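Local structure of leucine-rich repeat protein TpLRR (Treponema pallidum, 6MLX) at residues D89-H100 / S113-S124. The protein is of unknown function but is a secreted, probably periplasmic, leucine-rich repeat protein whose regular repeats may offer a surface for binding partners. Sequence-based numbering, arbitrary orientation.
Sequences DGLREIRHHAFH and SLQVIGQDVFSS
Leu91 lies beside Leu114, both pointing the same way, and the methyl CD2 of Leu91 meets CD1 of Leu114 at 3.9 Å, apolar chains suited to the buried interior. At Arg92 the backbone oxygen is gripped twice, by the N-H groups of Gln115 and Val116, while the bent side chain sets one face of its guanidinium over Gln115 CG, stacked on the amide with planes 23° apart. Long polar chains suit this solvent-facing side, where they can stack lengthwise. Glu93 lays its aliphatic CG along Val116 CB (3.8 Å), leaving its carboxylate to a salt bridge with Arg95. Ile94 points into the buried interior: its N bonds to Val116 O, its O accepts from Gly118 N, and its branched CG2, anti to the backbone N, packs on Val121 CG1 (3.6 Å). Gly118, lacking a side chain, lets the backbones close up beside His96. Such short parallel strands, continued by strands 70-71 and 139-140, mark successive coils of a BspA-type leucine-rich repeat solenoid, with leucine, isoleucine and phenylalanine recurring at matching places in the two coils. After the strand, His97 N bonds to Gln119 O; its ring, hydrogen-bonded ND1 to ND1 with His96, carries Asp120 CB over one face, 3.8 Å from the centroid, while the Asp120 carboxylate pairs with Arg146. Phe99 N donates to Val121 O, and its buried, apolar ring runs nearly parallel to that of Phe122 but slid aside, centroids 5.4 Å apart; Phe76 meets Phe99 too, extending the row. His100 turns its ring edge to Ser123, ND1 3.5 Å from OG, a contact rather than a hydrogen bond.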
loop_
_atom_site.group_PDB
_atom_site.type_symbol
_atom_site.label_atom_id
_atom_site.label_comp_id
_atom_site.label_asym_id
_atom_site.label_seq_id
_atom_site.Cartn_x
_atom_site.Cartn_y
_atom_site.Cartn_z
ATOM N N ASP A 89 10.599 4.000 8.362
ATOM C CA ASP A 89 11.632 3.292 7.615
ATOM C C ASP A 89 11.788 1.836 8.050
ATOM O O ASP A 89 12.392 1.052 7.323
ATOM C CB ASP A 89 12.990 4.004 7.698
ATOM C CG ASP A 89 14.080 3.251 6.928
ATOM O OD1 ASP A 89 13.785 2.731 5.819
ATOM O OD2 ASP A 89 15.222 3.125 7.431
ATOM N N GLY A 90 11.227 1.414 9.175
ATOM C CA GLY A 90 11.307 -0.017 9.447
ATOM C C GLY A 90 10.358 -0.895 8.631
ATOM O O GLY A 90 10.531 -2.120 8.644
ATOM N N LEU A 91 9.381 -0.318 7.922
ATOM C CA LEU A 91 8.322 -1.140 7.333
ATOM C C LEU A 91 8.872 -2.103 6.274
ATOM O O LEU A 91 9.614 -1.701 5.373
ATOM C CB LEU A 91 7.229 -0.254 6.730
ATOM C CG LEU A 91 6.057 -1.016 6.092
ATOM C CD1 LEU A 91 5.258 -1.810 7.130
ATOM C CD2 LEU A 91 5.143 -0.072 5.326
ATOM N N ARG A 92 8.511 -3.384 6.400
ATOM C CA ARG A 92 8.931 -4.433 5.472
ATOM C C ARG A 92 7.811 -4.990 4.611
ATOM O O ARG A 92 8.073 -5.390 3.475
ATOM C CB ARG A 92 9.558 -5.618 6.225
ATOM C CG ARG A 92 10.401 -5.236 7.426
ATOM C CD ARG A 92 11.868 -5.149 7.044
ATOM N NE ARG A 92 12.325 -6.491 6.725
ATOM C CZ ARG A 92 13.288 -6.733 5.857
ATOM N NH1 ARG A 92 13.889 -5.708 5.250
ATOM N NH2 ARG A 92 13.658 -7.987 5.608
ATOM N N GLU A 93 6.582 -5.056 5.128
ATOM C CA GLU A 93 5.498 -5.750 4.443
ATOM C C GLU A 93 4.167 -5.063 4.721
ATOM O O GLU A 93 3.893 -4.643 5.849
ATOM C CB GLU A 93 5.410 -7.220 4.870
ATOM C CG GLU A 93 4.278 -8.013 4.187
ATOM C CD GLU A 93 4.363 -9.510 4.463
ATOM O OE1 GLU A 93 5.232 -9.903 5.252
ATOM O OE2 GLU A 93 3.582 -10.305 3.888
ATOM N N ILE A 94 3.344 -4.967 3.683
ATOM C CA ILE A 94 1.970 -4.492 3.780
ATOM C C ILE A 94 1.099 -5.610 3.228
ATOM O O ILE A 94 1.189 -5.944 2.038
ATOM C CB ILE A 94 1.755 -3.185 3.003
ATOM C CG1 ILE A 94 2.701 -2.096 3.496
ATOM C CG2 ILE A 94 0.318 -2.726 3.126
ATOM C CD1 ILE A 94 2.623 -0.815 2.707
ATOM N N ARG A 95 0.259 -6.193 4.084
ATOM C CA ARG A 95 -0.524 -7.362 3.715
ATOM C C ARG A 95 -1.796 -6.960 2.963
ATOM O O ARG A 95 -2.123 -5.780 2.808
ATOM C CB ARG A 95 -0.829 -8.204 4.952
ATOM C CG ARG A 95 0.424 -8.834 5.512
ATOM C CD ARG A 95 0.171 -9.945 6.498
ATOM N NE ARG A 95 1.390 -10.746 6.613
ATOM C CZ ARG A 95 1.715 -11.481 7.673
ATOM N NH1 ARG A 95 0.915 -11.503 8.729
ATOM N NH2 ARG A 95 2.858 -12.164 7.678
ATOM N N HIS A 96 -2.513 -7.963 2.478
ATOM C CA HIS A 96 -3.520 -7.718 1.459
ATOM C C HIS A 96 -4.660 -6.836 1.986
ATOM O O HIS A 96 -5.008 -6.853 3.172
ATOM C CB HIS A 96 -4.037 -9.048 0.895
ATOM C CG HIS A 96 -4.772 -9.904 1.879
ATOM N ND1 HIS A 96 -6.136 -9.819 2.061
ATOM C CD2 HIS A 96 -4.342 -10.897 2.695
ATOM C CE1 HIS A 96 -6.512 -10.704 2.966
ATOM N NE2 HIS A 96 -5.444 -11.375 3.367
ATOM N N HIS A 97 -5.185 -6.003 1.091
ATOM C CA HIS A 97 -6.296 -5.084 1.339
ATOM C C HIS A 97 -5.992 -4.041 2.404
ATOM O O HIS A 97 -6.916 -3.386 2.892
ATOM C CB HIS A 97 -7.584 -5.842 1.728
ATOM C CG HIS A 97 -8.128 -6.718 0.642
ATOM N ND1 HIS A 97 -7.709 -8.016 0.458
ATOM C CD2 HIS A 97 -9.050 -6.479 -0.324
ATOM C CE1 HIS A 97 -8.346 -8.540 -0.574
ATOM N NE2 HIS A 97 -9.168 -7.629 -1.066
ATOM N N ALA A 98 -4.724 -3.861 2.783
ATOM C CA ALA A 98 -4.420 -3.040 3.953
ATOM C C ALA A 98 -4.986 -1.628 3.842
ATOM O O ALA A 98 -5.355 -1.035 4.859
ATOM C CB ALA A 98 -2.916 -2.971 4.189
ATOM N N PHE A 99 -5.072 -1.075 2.629
ATOM C CA PHE A 99 -5.623 0.264 2.424
ATOM C C PHE A 99 -6.802 0.233 1.467
ATOM O O PHE A 99 -7.078 1.209 0.763
ATOM C CB PHE A 99 -4.547 1.227 1.929
ATOM C CG PHE A 99 -3.452 1.449 2.924
ATOM C CD1 PHE A 99 -3.627 2.342 3.972
ATOM C CD2 PHE A 99 -2.258 0.745 2.830
ATOM C CE1 PHE A 99 -2.631 2.551 4.904
ATOM C CE2 PHE A 99 -1.242 0.950 3.758
ATOM C CZ PHE A 99 -1.436 1.856 4.804
ATOM N N HIS A 100 -7.506 -0.892 1.437
ATOM C CA HIS A 100 -8.691 -1.017 0.603
ATOM C C HIS A 100 -9.690 0.090 0.938
ATOM O O HIS A 100 -9.953 0.378 2.110
ATOM C CB HIS A 100 -9.291 -2.420 0.800
ATOM C CG HIS A 100 -10.614 -2.625 0.129
ATOM N ND1 HIS A 100 -10.748 -2.781 -1.235
ATOM C CD2 HIS A 100 -11.865 -2.704 0.642
ATOM C CE1 HIS A 100 -12.026 -2.939 -1.533
ATOM N NE2 HIS A 100 -12.723 -2.902 -0.410
ATOM N N SER A 113 12.856 0.391 3.075
ATOM C CA SER A 113 12.867 -0.962 3.601
ATOM C C SER A 113 11.743 -1.855 3.069
ATOM O O SER A 113 11.767 -3.067 3.324
ATOM C CB SER A 113 12.775 -0.916 5.123
ATOM O OG SER A 113 11.669 -0.102 5.520
ATOM N N LEU A 114 10.763 -1.305 2.352
ATOM C CA LEU A 114 9.577 -2.076 1.987
ATOM C C LEU A 114 9.930 -3.217 1.026
ATOM O O LEU A 114 10.489 -2.986 -0.053
ATOM C CB LEU A 114 8.531 -1.152 1.365
ATOM C CG LEU A 114 7.162 -1.766 1.063
ATOM C CD1 LEU A 114 6.467 -2.211 2.354
ATOM C CD2 LEU A 114 6.283 -0.818 0.247
ATOM N N GLN A 115 9.575 -4.444 1.408
ATOM C CA GLN A 115 9.852 -5.649 0.629
ATOM C C GLN A 115 8.640 -6.163 -0.147
ATOM O O GLN A 115 8.780 -6.570 -1.311
ATOM C CB GLN A 115 10.344 -6.787 1.539
ATOM C CG GLN A 115 11.537 -6.465 2.448
ATOM C CD GLN A 115 12.833 -6.377 1.677
ATOM O OE1 GLN A 115 13.260 -7.343 1.030
ATOM N NE2 GLN A 115 13.459 -5.212 1.719
ATOM N N VAL A 116 7.463 -6.169 0.481
ATOM C CA VAL A 116 6.312 -6.952 0.038
ATOM C C VAL A 116 5.059 -6.083 0.089
ATOM O O VAL A 116 4.765 -5.469 1.121
ATOM C CB VAL A 116 6.116 -8.215 0.907
ATOM C CG1 VAL A 116 4.845 -8.992 0.493
ATOM C CG2 VAL A 116 7.347 -9.117 0.844
ATOM N N ILE A 117 4.323 -6.048 -1.020
ATOM C CA ILE A 117 2.992 -5.459 -1.096
ATOM C C ILE A 117 2.024 -6.570 -1.503
ATOM O O ILE A 117 2.169 -7.161 -2.581
ATOM C CB ILE A 117 2.950 -4.285 -2.090
ATOM C CG1 ILE A 117 3.932 -3.183 -1.650
ATOM C CG2 ILE A 117 1.529 -3.752 -2.203
ATOM C CD1 ILE A 117 4.051 -1.997 -2.606
ATOM N N GLY A 118 1.055 -6.865 -0.639
ATOM C CA GLY A 118 0.134 -7.960 -0.882
ATOM C C GLY A 118 -0.899 -7.626 -1.947
ATOM O O GLY A 118 -0.911 -6.546 -2.537
ATOM N N GLN A 119 -1.798 -8.586 -2.186
ATOM C CA GLN A 119 -2.879 -8.383 -3.150
ATOM C C GLN A 119 -3.803 -7.247 -2.718
ATOM O O GLN A 119 -4.079 -7.069 -1.529
ATOM C CB GLN A 119 -3.711 -9.666 -3.311
ATOM C CG GLN A 119 -2.953 -10.867 -3.803
ATOM C CD GLN A 119 -3.843 -12.090 -4.031
ATOM O OE1 GLN A 119 -3.540 -12.933 -4.881
ATOM N NE2 GLN A 119 -4.937 -12.194 -3.268
ATOM N N ASP A 120 -4.285 -6.479 -3.702
ATOM C CA ASP A 120 -5.374 -5.510 -3.517
ATOM C C ASP A 120 -5.089 -4.483 -2.418
ATOM O O ASP A 120 -6.019 -3.949 -1.803
ATOM C CB ASP A 120 -6.707 -6.223 -3.238
ATOM C CG ASP A 120 -7.139 -7.119 -4.397
ATOM O OD1 ASP A 120 -7.658 -6.597 -5.392
ATOM O OD2 ASP A 120 -6.928 -8.342 -4.336
ATOM N N VAL A 121 -3.813 -4.167 -2.172
ATOM C CA VAL A 121 -3.480 -3.342 -1.013
ATOM C C VAL A 121 -4.063 -1.944 -1.163
ATOM O O VAL A 121 -4.599 -1.376 -0.205
ATOM C CB VAL A 121 -1.957 -3.303 -0.785
ATOM C CG1 VAL A 121 -1.582 -2.094 0.076
ATOM C CG2 VAL A 121 -1.494 -4.597 -0.106
ATOM N N PHE A 122 -3.978 -1.370 -2.361
ATOM C CA PHE A 122 -4.529 -0.046 -2.615
ATOM C C PHE A 122 -5.763 -0.122 -3.502
ATOM O O PHE A 122 -6.087 0.831 -4.210
ATOM C CB PHE A 122 -3.457 0.870 -3.202
ATOM C CG PHE A 122 -2.277 1.045 -2.286
ATOM C CD1 PHE A 122 -2.361 1.886 -1.179
ATOM C CD2 PHE A 122 -1.107 0.320 -2.487
ATOM C CE1 PHE A 122 -1.286 2.024 -0.307
ATOM C CE2 PHE A 122 -0.032 0.460 -1.633
ATOM C CZ PHE A 122 -0.123 1.300 -0.530
ATOM N N SER A 123 -6.455 -1.260 -3.459
ATOM C CA SER A 123 -7.716 -1.426 -4.174
ATOM C C SER A 123 -8.686 -0.309 -3.805
ATOM O O SER A 123 -8.886 -0.010 -2.626
ATOM C CB SER A 123 -8.325 -2.797 -3.839
ATOM O OG SER A 123 -9.559 -2.985 -4.529
ATOM N N SER A 124 -9.255 0.335 -4.825
ATOM C CA SER A 124 -10.234 1.419 -4.647
ATOM C C SER A 124 -9.673 2.611 -3.877
ATOM O O SER A 124 -10.418 3.339 -3.217
ATOM C CB SER A 124 -11.513 0.916 -3.964
ATOM O OG SER A 124 -12.253 0.087 -4.840
#